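PDB 3NE8: N-acetylmuramoyl-l-alanine amidase from Bartonella henselae, which probably hydrolyses the amide bond between N-acetylmuramic acid and L-alanine in peptidoglycan, using a bound zinc ion, in cell-wall remodelling. Local coordinates for residues V7-G12 against R37-E42; A152-S157 against A217-Q222; E200-L203 against Q207-K210. One frame throughout, in Å; residues are numbered along the deposited sequence.

In the fold
Helix 206-227 ties the three contacts together: it supplies one segment each to interactions 2 and 3, and its Ile220, Ala217 and Lys210 also touch residues of interaction 1. Interaction 1 is buried and apolar, a strand of the sheet meeting the helix laid over it, with leucine methyl groups doing the work. Interaction 2, partly buried, lies between two helices and is largely polar, joined by an amide-to-amide hydrogen bond and a water. Interaction 3 is also partly buried and farther from the centre of the chain; there a short-range helix corner combines a CH-pi contact with a hydrogen bond from an arginine. Its segments are nested inside the loop closed by interaction 2.

Interaction 1: V7-G12 against R37-E42; sequences VVLDPG and RALRDE
Arg40 brings the one flat group among the residues that touch here, and its guanidinium sets neither face nor edge against Leu9. The chain runs off from the strand, and NH1 forms a salt bridge with Asp56, which also pairs with NE of Arg37. What Arg40 gives to Leu9 is its root: CD1 of Leu9 lies 3.8 Å from the backbone N of Arg40 and 4.4 Å from its CB. The same methyl sits 3.9 Å from CG of Leu39, so one branch of Leu9 is seated where two consecutive residues of the helix meet. The other branch makes the tightest methyl contact, with CD2 of Leu9 at 3.7 Å from CD2 of Leu39. The two leucines cross at a slant, and Leu39 CD2 reaches both methyls of Leu9, standing 4.0 Å from CD1.

Strand 5-11, helix 28-45 and strand 49-53 form a beta-alpha-beta unit, and this contact is where the first strand meets the helix packed over the sheet. Leu9 points from the strand toward the helix. Leu39 answers by swinging its CG opposite the backbone N (chi1 179°), which carries CD2 to the strand, while CD1 lies against Ala217 of helix 206-227.

Around them the apolar layer continues: Leu9 also packs on Val51 and Leu53 of the neighbouring strand 49-53, and on Ile79 of the strand on its other side. Leu39 touches Ile216 of helix 206-227. The zinc ion is about 14 Å from the side chain of Leu9.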
ATOM      1  N   VAL A   7      -5.148  -4.141  16.796  1.00  9.73           N
ATOM      2  CA  VAL A   7      -5.732  -2.842  16.475  1.00  9.56           C
ATOM      3  C   VAL A   7      -6.165  -2.126  17.744  1.00  8.68           C
ATOM      4  O   VAL A   7      -6.828  -2.721  18.596  1.00  9.03           O
ATOM      5  CB  VAL A   7      -6.975  -3.015  15.582  1.00 11.05           C
ATOM      6  CG1 VAL A   7      -7.586  -1.665  15.230  1.00 13.61           C
ATOM      7  CG2 VAL A   7      -6.608  -3.761  14.324  1.00 15.08           C
ATOM      8  N   VAL A   8      -5.810  -0.846  17.861  1.00  7.71           N
ATOM      9  CA  VAL A   8      -6.288  -0.024  18.954  1.00  7.42           C
ATOM     10  C   VAL A   8      -7.201   1.044  18.393  1.00  7.32           C
ATOM     11  O   VAL A   8      -6.839   1.740  17.430  1.00  8.50           O
ATOM     12  CB  VAL A   8      -5.118   0.586  19.750  1.00  8.75           C
ATOM     13  CG1 VAL A   8      -5.627   1.635  20.750  1.00  9.99           C
ATOM     14  CG2 VAL A   8      -4.374  -0.530  20.482  1.00 10.42           C
ATOM     15  N   LEU A   9      -8.399   1.128  18.967  1.00  7.79           N
ATOM     16  CA  LEU A   9      -9.392   2.126  18.609  1.00  7.31           C
ATOM     17  C   LEU A   9      -9.447   3.186  19.691  1.00  8.16           C
ATOM     18  O   LEU A   9      -9.504   2.866  20.881  1.00  8.62           O
ATOM     19  CB  LEU A   9     -10.774   1.496  18.463  1.00  9.08           C
ATOM     20  CG  LEU A   9     -10.850   0.300  17.519  1.00  7.88           C
ATOM     21  CD1 LEU A   9     -12.259  -0.267  17.465  1.00  9.80           C
ATOM     22  CD2 LEU A   9     -10.372   0.655  16.121  1.00  9.85           C
ATOM     23  N   ASP A  10      -9.455   4.445  19.272  1.00  7.80           N
ATOM     24  CA  ASP A  10      -9.476   5.575  20.183  1.00  8.15           C
ATOM     25  C   ASP A  10     -10.764   6.365  20.014  1.00  7.71           C
ATOM     26  O   ASP A  10     -10.901   7.156  19.077  1.00  8.77           O
ATOM     27  CB  ASP A  10      -8.280   6.490  19.895  1.00  8.91           C
ATOM     28  CG  ASP A  10      -8.315   7.757  20.717  1.00  8.77           C
ATOM     29  OD1 ASP A  10      -8.512   7.638  21.944  1.00  8.85           O
ATOM     30  OD2 ASP A  10      -8.178   8.869  20.149  1.00  9.21           O
ATOM     31  N   PRO A  11     -11.731   6.168  20.927  1.00  8.03           N
ATOM     32  CA  PRO A  11     -12.944   6.994  20.862  1.00  8.46           C
ATOM     33  C   PRO A  11     -12.615   8.426  21.287  1.00  8.47           C
ATOM     34  O   PRO A  11     -12.259   8.673  22.444  1.00  8.64           O
ATOM     35  CB  PRO A  11     -13.896   6.328  21.873  1.00 10.15           C
ATOM     36  CG  PRO A  11     -13.269   5.007  22.229  1.00  9.86           C
ATOM     37  CD  PRO A  11     -11.792   5.184  22.024  1.00  9.78           C
ATOM     38  N   GLY A  12     -12.697   9.362  20.344  1.00  8.22           N
ATOM     39  CA  GLY A  12     -12.329  10.738  20.637  1.00 10.05           C
ATOM     40  C   GLY A  12     -13.068  11.317  21.832  1.00  8.64           C
ATOM     41  O   GLY A  12     -14.234  10.988  22.087  1.00  8.92           O
ATOM     42  N   ARG A  37     -17.199   0.821  19.787  1.00  8.47           N
ATOM     43  CA  ARG A  37     -17.741  -0.456  20.240  1.00  8.52           C
ATOM     44  C   ARG A  37     -18.307  -1.267  19.061  1.00  9.27           C
ATOM     45  O   ARG A  37     -18.150  -2.490  19.003  1.00  9.97           O
ATOM     46  CB  ARG A  37     -18.777  -0.217  21.342  1.00  9.15           C
ATOM     47  CG  ARG A  37     -18.135   0.250  22.635  1.00  8.07           C
ATOM     48  CD  ARG A  37     -19.140   0.781  23.623  1.00  9.37           C
ATOM     49  NE  ARG A  37     -18.539   0.939  24.949  1.00  9.12           N
ATOM     50  CZ  ARG A  37     -19.151   1.484  25.997  1.00  8.86           C
ATOM     51  NH1 ARG A  37     -20.367   2.007  25.865  1.00  9.81           N
ATOM     52  NH2 ARG A  37     -18.530   1.528  27.173  1.00  9.88           N
ATOM     53  N   ALA A  38     -18.962  -0.587  18.121  1.00  8.48           N
ATOM     54  CA  ALA A  38     -19.493  -1.274  16.945  1.00  9.55           C
ATOM     55  C   ALA A  38     -18.368  -1.825  16.066  1.00  9.89           C
ATOM     56  O   ALA A  38     -18.461  -2.939  15.546  1.00  9.77           O
ATOM     57  CB  ALA A  38     -20.379  -0.334  16.142  1.00 10.99           C
ATOM     58  N   LEU A  39     -17.314  -1.037  15.891  1.00  9.05           N
ATOM     59  CA  LEU A  39     -16.172  -1.479  15.101  1.00  8.16           C
ATOM     60  C   LEU A  39     -15.458  -2.645  15.790  1.00  8.61           C
ATOM     61  O   LEU A  39     -15.066  -3.620  15.143  1.00  9.04           O
ATOM     62  CB  LEU A  39     -15.247  -0.296  14.811  1.00  8.89           C
ATOM     63  CG  LEU A  39     -13.976  -0.592  14.011  1.00  8.45           C
ATOM     64  CD1 LEU A  39     -14.279  -1.323  12.707  1.00  9.23           C
ATOM     65  CD2 LEU A  39     -13.259   0.709  13.737  1.00 10.02           C
ATOM     66  N   ARG A  40     -15.311  -2.566  17.112  1.00  8.91           N
ATOM     67  CA  ARG A  40     -14.793  -3.711  17.859  1.00  8.84           C
ATOM     68  C   ARG A  40     -15.625  -4.967  17.596  1.00  9.67           C
ATOM     69  O   ARG A  40     -15.084  -6.041  17.319  1.00 10.01           O
ATOM     70  CB  ARG A  40     -14.758  -3.390  19.360  1.00  9.25           C
ATOM     71  CG  ARG A  40     -14.389  -4.566  20.271  1.00 10.88           C
ATOM     72  CD  ARG A  40     -14.488  -4.168  21.771  1.00 12.44           C
ATOM     73  NE  ARG A  40     -15.864  -3.878  22.187  1.00 14.33           N
ATOM     74  CZ  ARG A  40     -16.210  -3.306  23.347  1.00 15.11           C
ATOM     75  NH1 ARG A  40     -15.277  -2.949  24.194  1.00 14.69           N
ATOM     76  NH2 ARG A  40     -17.488  -3.075  23.648  1.00 17.70           N
ATOM     77  N   ASP A  41     -16.944  -4.832  17.667  1.00  9.47           N
ATOM     78  CA  ASP A  41     -17.823  -5.966  17.440  1.00  9.97           C
ATOM     79  C   ASP A  41     -17.635  -6.545  16.038  1.00 11.31           C
ATOM     80  O   ASP A  41     -17.568  -7.754  15.869  1.00 12.06           O
ATOM     81  CB  ASP A  41     -19.278  -5.559  17.642  1.00 12.44           C
ATOM     82  CG  ASP A  41     -20.236  -6.733  17.548  1.00 28.56           C
ATOM     83  OD1 ASP A  41     -20.122  -7.659  18.378  1.00 34.18           O
ATOM     84  OD2 ASP A  41     -21.104  -6.729  16.647  1.00 34.84           O
ATOM     85  N   GLU A  42     -17.574  -5.686  15.028  1.00 10.38           N
ATOM     86  CA  GLU A  42     -17.373  -6.161  13.663  1.00  9.26           C
ATOM     87  C   GLU A  42     -16.037  -6.883  13.527  1.00  9.17           C
ATOM     88  O   GLU A  42     -15.957  -7.919  12.873  1.00 11.53           O
ATOM     89  CB  GLU A  42     -17.475  -5.000  12.667  1.00 10.93           C
ATOM     90  CG  GLU A  42     -18.874  -4.386  12.549  1.00 13.67           C
ATOM     91  CD  GLU A  42     -19.920  -5.380  12.101  1.00 17.06           C
ATOM     92  OE1 GLU A  42     -19.664  -6.130  11.140  1.00 17.66           O
ATOM     93  OE2 GLU A  42     -21.013  -5.410  12.708  1.00 21.54           O
TER

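Interaction 2: A152-S157 against A217-Q222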
ATOM      1  N   ALA A 152      -5.371   4.627   5.006  1.00  9.19           N
ATOM      2  CA  ALA A 152      -6.312   5.699   4.689  1.00 10.58           C
ATOM      3  C   ALA A 152      -6.911   5.505   3.293  1.00 11.79           C
ATOM      4  O   ALA A 152      -8.126   5.638   3.095  1.00 13.33           O
ATOM      5  CB  ALA A 152      -5.634   7.073   4.801  1.00 11.25           C
ATOM      6  N   ASN A 153      -6.048   5.205   2.321  1.00 11.85           N
ATOM      7  CA  ASN A 153      -6.480   4.997   0.938  1.00 13.91           C
ATOM      8  C   ASN A 153      -7.468   3.867   0.825  1.00 12.66           C
ATOM      9  O   ASN A 153      -8.486   3.980   0.130  1.00 15.02           O
ATOM     10  CB  ASN A 153      -5.285   4.660   0.042  1.00 17.03           C
ATOM     11  CG  ASN A 153      -4.519   5.880  -0.391  1.00 20.39           C
ATOM     12  OD1 ASN A 153      -5.008   7.006  -0.285  1.00 21.15           O
ATOM     13  ND2 ASN A 153      -3.304   5.665  -0.895  1.00 19.91           N
ATOM     14  N   ASN A 154      -7.173   2.770   1.503  1.00 12.82           N
ATOM     15  CA  ASN A 154      -8.060   1.627   1.430  1.00 15.46           C
ATOM     16  C   ASN A 154      -9.408   1.908   2.081  1.00 12.94           C
ATOM     17  O   ASN A 154     -10.445   1.493   1.565  1.00 13.98           O
ATOM     18  CB  ASN A 154      -7.425   0.385   2.035  1.00 22.69           C
ATOM     19  CG  ASN A 154      -7.998  -0.889   1.448  1.00 24.41           C
ATOM     20  OD1 ASN A 154      -8.244  -0.971   0.240  1.00 32.03           O
ATOM     21  ND2 ASN A 154      -8.215  -1.884   2.292  1.00 26.27           N
ATOM     22  N   VAL A 155      -9.390   2.613   3.206  1.00 11.88           N
ATOM     23  CA  VAL A 155     -10.633   2.944   3.886  1.00 10.68           C
ATOM     24  C   VAL A 155     -11.545   3.753   2.971  1.00 11.54           C
ATOM     25  O   VAL A 155     -12.724   3.438   2.823  1.00 12.07           O
ATOM     26  CB  VAL A 155     -10.372   3.709   5.195  1.00 10.84           C
ATOM     27  CG1 VAL A 155     -11.657   4.323   5.709  1.00 13.04           C
ATOM     28  CG2 VAL A 155      -9.776   2.775   6.256  1.00 12.11           C
ATOM     29  N   VAL A 156     -10.985   4.780   2.346  1.00 11.48           N
ATOM     30  CA  VAL A 156     -11.739   5.605   1.414  1.00 13.15           C
ATOM     31  C   VAL A 156     -12.295   4.770   0.261  1.00 12.93           C
ATOM     32  O   VAL A 156     -13.468   4.881  -0.079  1.00 14.64           O
ATOM     33  CB  VAL A 156     -10.865   6.745   0.861  1.00 16.11           C
ATOM     34  CG1 VAL A 156     -11.512   7.370  -0.370  1.00 17.24           C
ATOM     35  CG2 VAL A 156     -10.596   7.780   1.947  1.00 16.85           C
ATOM     36  N   SER A 157     -11.452   3.924  -0.321  1.00 13.93           N
ATOM     37  CA  SER A 157     -11.876   3.072  -1.432  1.00 14.54           C
ATOM     38  C   SER A 157     -13.077   2.206  -1.048  1.00 15.18           C
ATOM     39  O   SER A 157     -14.056   2.122  -1.787  1.00 15.79           O
ATOM     40  CB  SER A 157     -10.713   2.184  -1.882  1.00 17.06           C
ATOM     41  OG  SER A 157     -11.103   1.332  -2.950  1.00 23.35           O
ATOM     42  N   ALA A 217     -13.982  -2.424   9.062  1.00  9.91           N
ATOM     43  CA  ALA A 217     -13.465  -3.726   9.483  1.00 10.02           C
ATOM     44  C   ALA A 217     -12.920  -4.508   8.288  1.00 11.06           C
ATOM     45  O   ALA A 217     -11.870  -5.153   8.385  1.00 10.92           O
ATOM     46  CB  ALA A 217     -14.536  -4.526  10.212  1.00 10.67           C
ATOM     47  N   TYR A 218     -13.614  -4.437   7.156  1.00 11.03           N
ATOM     48  CA  TYR A 218     -13.138  -5.066   5.933  1.00 12.60           C
ATOM     49  C   TYR A 218     -11.806  -4.456   5.504  1.00 10.86           C
ATOM     50  O   TYR A 218     -10.872  -5.180   5.133  1.00 11.62           O
ATOM     51  CB  TYR A 218     -14.194  -4.924   4.832  1.00 12.73           C
ATOM     52  CG  TYR A 218     -13.806  -5.560   3.515  1.00 15.94           C
ATOM     53  CD1 TYR A 218     -13.755  -6.941   3.374  1.00 23.98           C
ATOM     54  CD2 TYR A 218     -13.494  -4.779   2.415  1.00 18.71           C
ATOM     55  CE1 TYR A 218     -13.401  -7.525   2.164  1.00 24.91           C
ATOM     56  CE2 TYR A 218     -13.143  -5.356   1.196  1.00 19.86           C
ATOM     57  CZ  TYR A 218     -13.097  -6.723   1.086  1.00 20.71           C
ATOM     58  OH  TYR A 218     -12.747  -7.276  -0.128  1.00 24.72           O
ATOM     59  N   SER A 219     -11.709  -3.132   5.549  1.00 10.29           N
ATOM     60  CA  SER A 219     -10.460  -2.464   5.211  1.00 11.44           C
ATOM     61  C   SER A 219      -9.328  -2.912   6.113  1.00 10.53           C
ATOM     62  O   SER A 219      -8.200  -3.094   5.655  1.00 10.75           O
ATOM     63  CB  SER A 219     -10.601  -0.947   5.287  1.00 10.82           C
ATOM     64  OG  SER A 219     -11.510  -0.500   4.294  1.00 12.14           O
ATOM     65  N   ILE A 220      -9.622  -3.070   7.404  1.00 10.64           N
ATOM     66  CA  ILE A 220      -8.624  -3.548   8.354  1.00  9.70           C
ATOM     67  C   ILE A 220      -8.154  -4.956   8.017  1.00 10.23           C
ATOM     68  O   ILE A 220      -6.950  -5.248   8.051  1.00 10.10           O
ATOM     69  CB  ILE A 220      -9.142  -3.461   9.806  1.00  9.49           C
ATOM     70  CG1 ILE A 220      -9.285  -1.991  10.210  1.00  9.69           C
ATOM     71  CG2 ILE A 220      -8.209  -4.221  10.752  1.00 11.34           C
ATOM     72  CD1 ILE A 220     -10.043  -1.787  11.514  1.00 10.00           C
ATOM     73  N   ARG A 221      -9.073  -5.845   7.673  1.00 11.09           N
ATOM     74  CA  ARG A 221      -8.703  -7.198   7.265  0.50 11.77           C
ATOM     75  C   ARG A 221      -7.778  -7.187   6.044  1.00 11.06           C
ATOM     76  O   ARG A 221      -6.801  -7.941   5.976  1.00 12.97           O
ATOM     77  CB  ARG A 221      -9.955  -8.026   6.976  0.50 13.17           C
ATOM     78  CG  ARG A 221     -10.899  -8.143   8.166  0.50 17.66           C
ATOM     79  CD  ARG A 221     -10.553  -9.326   9.059  0.50 26.60           C
ATOM     80  NE  ARG A 221      -9.223  -9.216   9.651  0.50 32.83           N
ATOM     81  CZ  ARG A 221      -8.329 -10.199   9.659  0.50 32.49           C
ATOM     82  NH1 ARG A 221      -8.622 -11.368   9.106  0.50 35.06           N
ATOM     83  NH2 ARG A 221      -7.144 -10.014  10.222  0.50 28.97           N
ATOM     84  N   GLN A 222      -8.083  -6.333   5.070  1.00 11.65           N
ATOM     85  CA  GLN A 222      -7.237  -6.231   3.881  1.00 11.69           C
ATOM     86  C   GLN A 222      -5.855  -5.697   4.247  1.00 11.58           C
ATOM     87  O   GLN A 222      -4.838  -6.172   3.751  1.00 12.65           O
ATOM     88  CB  GLN A 222      -7.896  -5.324   2.849  1.00 14.60           C
ATOM     89  CG  GLN A 222      -9.125  -5.927   2.190  1.00 15.50           C
ATOM     90  CD  GLN A 222      -9.684  -5.029   1.116  1.00 19.61           C
ATOM     91  OE1 GLN A 222      -9.718  -3.809   1.269  1.00 20.09           O
ATOM     92  NE2 GLN A 222     -10.121  -5.628   0.009  1.00 23.62           N
TER
HETATM   93  O   HOH W   1     -13.627   1.255   4.695  1.00 11.59           O
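Gln222 runs its side chain up to Asn154, and CB, CG, CD and OE1 in turn come near ND2 of that residue. CB stands 3.5 Å from ND2 of Asn154. CG comes next, and besides lying near the same nitrogen it rests over one face of the Tyr218 ring, a turn back on its own helix, displaced toward the rim. With the chain extended past CG (chi2 -176°), CD lies 3.7 Å from Asn154 ND2 and the carbonyl is delivered to it. At the tip, OE1 of Gln222 accepts a hydrogen bond from ND2 of Asn154, 2.6 Å long, with an N-H...O angle of 158°. The oxygen lies close to the amide plane of the donor, while the donor is tilted somewhat from the carbonyl plane of Gln222; the two amides are turned 28° apart. OE1 takes a second hydrogen bond from ND2 of Asn158, so two amide nitrogens grip it.

These residues join helix 135-161 to helix 206-227, which run roughly antiparallel at a slant, with local axes 9.0 Å apart. Helix 135-161 rests on strands 94-99 and 170-174, whereas another flank of helix 206-227, with Ala217 and Ile220, packs against helix 28-45.

Closer to the sheet the seam turns apolar: CG2 of Val155 lies 3.9 Å from CB of Ser219. The hydroxyl of Ser219 hydrogen-bonds mainly with ND2 of Asn158. A water 2.8 Å from Ser219 OG donates a 3.0 Å hydrogen bond to the backbone O of Val155, linking that hydroxyl to the backbone of the other helix.

Interaction 3: E200-L203 against Q207-K210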
ATOM      1  N   GLU A 200     -25.563  14.638  11.215  1.00 13.42           N
ATOM      2  CA  GLU A 200     -26.080  14.343  12.542  1.00 13.14           C
ATOM      3  C   GLU A 200     -27.139  13.238  12.479  1.00 15.59           C
ATOM      4  O   GLU A 200     -27.167  12.353  13.336  1.00 14.94           O
ATOM      5  CB  GLU A 200     -26.628  15.599  13.221  1.00 13.98           C
ATOM      6  CG  GLU A 200     -27.121  15.325  14.639  1.00 14.36           C
ATOM      7  CD  GLU A 200     -27.522  16.571  15.384  1.00 15.11           C
ATOM      8  OE1 GLU A 200     -27.248  17.686  14.901  1.00 19.16           O
ATOM      9  OE2 GLU A 200     -28.116  16.436  16.474  1.00 16.63           O
ATOM     10  N   LYS A 201     -27.997  13.273  11.461  1.00 15.97           N
ATOM     11  CA  LYS A 201     -29.030  12.241  11.312  1.00 17.32           C
ATOM     12  C   LYS A 201     -28.443  10.856  11.037  1.00 16.68           C
ATOM     13  O   LYS A 201     -28.959   9.854  11.533  1.00 20.26           O
ATOM     14  CB  LYS A 201     -30.045  12.618  10.229  1.00 20.50           C
ATOM     15  CG  LYS A 201     -31.016  13.704  10.650  1.00 24.63           C
ATOM     16  CD  LYS A 201     -32.027  14.003   9.550  1.00 32.58           C
ATOM     17  CE  LYS A 201     -33.083  14.985  10.029  1.00 43.40           C
ATOM     18  NZ  LYS A 201     -34.132  15.244   8.999  1.00 50.97           N
ATOM     19  N   LEU A 202     -27.367  10.792  10.259  1.00 15.95           N
ATOM     20  CA  LEU A 202     -26.668   9.527  10.052  1.00 16.48           C
ATOM     21  C   LEU A 202     -25.997   9.065  11.332  1.00 16.66           C
ATOM     22  O   LEU A 202     -26.087   7.896  11.717  1.00 16.05           O
ATOM     23  CB  LEU A 202     -25.600   9.678   8.969  1.00 16.70           C
ATOM     24  CG  LEU A 202     -26.103  10.061   7.580  1.00 18.23           C
ATOM     25  CD1 LEU A 202     -24.941  10.292   6.633  1.00 17.53           C
ATOM     26  CD2 LEU A 202     -27.036   8.985   7.029  1.00 21.50           C
ATOM     27  N   LEU A 203     -25.325   9.997  11.998  1.00 14.63           N
ATOM     28  CA  LEU A 203     -24.535   9.694  13.191  0.51 15.87           C
ATOM     29  C   LEU A 203     -25.370   9.108  14.321  1.00 14.85           C
ATOM     30  O   LEU A 203     -24.865   8.338  15.145  1.00 16.58           O
ATOM     31  CB  LEU A 203     -23.817  10.953  13.684  0.51 15.48           C
ATOM     32  CG  LEU A 203     -22.680  11.464  12.798  0.51 17.78           C
ATOM     33  CD1 LEU A 203     -22.263  12.866  13.206  0.51 19.60           C
ATOM     34  CD2 LEU A 203     -21.502  10.507  12.842  0.51 17.40           C
ATOM     35  N   GLN A 207     -27.808   1.644  12.850  1.00 12.50           N
ATOM     36  CA  GLN A 207     -27.681   0.740  11.713  0.74 13.25           C
ATOM     37  C   GLN A 207     -26.725   1.324  10.678  1.00 13.90           C
ATOM     38  O   GLN A 207     -25.910   0.598  10.076  1.00 14.00           O
ATOM     39  CB  GLN A 207     -29.047   0.436  11.089  0.74 17.11           C
ATOM     40  CG  GLN A 207     -28.984  -0.536   9.919  0.74 23.87           C
ATOM     41  CD  GLN A 207     -28.306  -1.853  10.276  0.74 31.22           C
ATOM     42  OE1 GLN A 207     -28.420  -2.344  11.401  0.74 32.18           O
ATOM     43  NE2 GLN A 207     -27.598  -2.433   9.310  0.74 32.42           N
ATOM     44  N   TRP A 208     -26.799   2.633  10.469  1.00 13.19           N
ATOM     45  CA  TRP A 208     -25.866   3.277   9.560  1.00 12.85           C
ATOM     46  C   TRP A 208     -24.450   3.183  10.131  1.00 11.02           C
ATOM     47  O   TRP A 208     -23.494   2.856   9.423  1.00 11.54           O
ATOM     48  CB  TRP A 208     -26.281   4.729   9.303  1.00 14.34           C
ATOM     49  CG  TRP A 208     -25.298   5.435   8.447  1.00 12.64           C
ATOM     50  CD1 TRP A 208     -25.282   5.494   7.081  1.00 15.77           C
ATOM     51  CD2 TRP A 208     -24.165   6.166   8.898  1.00 13.50           C
ATOM     52  NE1 TRP A 208     -24.199   6.223   6.657  1.00 15.19           N
ATOM     53  CE2 TRP A 208     -23.494   6.646   7.754  1.00 13.74           C
ATOM     54  CE3 TRP A 208     -23.650   6.467  10.160  1.00 13.57           C
ATOM     55  CZ2 TRP A 208     -22.336   7.415   7.839  1.00 15.08           C
ATOM     56  CZ3 TRP A 208     -22.502   7.216  10.244  1.00 14.32           C
ATOM     57  CH2 TRP A 208     -21.855   7.689   9.089  1.00 13.86           C
ATOM     58  N   ARG A 209     -24.319   3.445  11.426  1.00 11.28           N
ATOM     59  CA  ARG A 209     -23.008   3.349  12.063  1.00 11.58           C
ATOM     60  C   ARG A 209     -22.417   1.943  11.919  1.00 11.41           C
ATOM     61  O   ARG A 209     -21.222   1.784  11.644  1.00 11.78           O
ATOM     62  CB  ARG A 209     -23.052   3.766  13.541  1.00 10.52           C
ATOM     63  CG  ARG A 209     -23.329   5.245  13.769  1.00 12.10           C
ATOM     64  CD  ARG A 209     -22.973   5.714  15.193  1.00 11.90           C
ATOM     65  NE  ARG A 209     -23.517   4.843  16.244  1.00 11.25           N
ATOM     66  CZ  ARG A 209     -24.657   5.056  16.902  1.00 10.02           C
ATOM     67  NH1 ARG A 209     -25.415   6.123  16.643  1.00 12.28           N
ATOM     68  NH2 ARG A 209     -25.056   4.190  17.820  1.00 11.64           N
ATOM     69  N   LYS A 210     -23.251   0.926  12.098  1.00 12.12           N
ATOM     70  CA  LYS A 210     -22.820  -0.458  11.940  1.00 11.39           C
ATOM     71  C   LYS A 210     -22.337  -0.733  10.514  1.00 12.61           C
ATOM     72  O   LYS A 210     -21.327  -1.406  10.313  1.00 12.53           O
ATOM     73  CB  LYS A 210     -23.963  -1.413  12.305  1.00 13.60           C
ATOM     74  CG  LYS A 210     -23.595  -2.884  12.219  1.00 18.68           C
ATOM     75  CD  LYS A 210     -24.777  -3.759  12.598  1.00 23.71           C
ATOM     76  CE  LYS A 210     -24.384  -5.225  12.668  1.00 30.94           C
ATOM     77  NZ  LYS A 210     -25.480  -6.053  13.244  1.00 36.33           N
TER
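A tight corner between two helices is what this contact holds: helix 197-203 ends, the chain turns within a few residues, and helix 206-227 begins, with Leu202 facing Trp208 across the bend. Leu203 takes part through its carbonyl and through CD2, 4.3 Å from CZ3 of Trp208 and oblique to the ring. Asn205, in the turn, accepts weak hydrogen bonds on OD1 from the backbone N atoms of Gln207 and Trp208.

Leu202 lies over one face of the indole. Its CB is 3.8 Å from the centroid of the six-membered ring and 10° off the ring normal, a CH-pi contact almost squarely above the centre. CD2 stands above the pyrrole, 3.9 Å from Trp208 CD1, while CD1 sits at a similar height just past the rim between NE1 and CZ2, 4.1 Å from CZ2. The Trp208 side chain leaves the backbone with CG trans to N (chi1 176°), which lays the indole beneath Leu202. The backbone O of Leu202 also approaches the ring, 3.2 Å from CE3.

Arg209 reaches back to the closing end of helix 197-203, where its positive charge would probably suit the helix dipole. Bent at chi3, it brings CD to 3.2 Å from the backbone O of Leu203, and NH1 donates to that same oxygen at 2.7 Å, with an N-H...O angle of 159° and the oxygen at the guanidinium edge, near its plane.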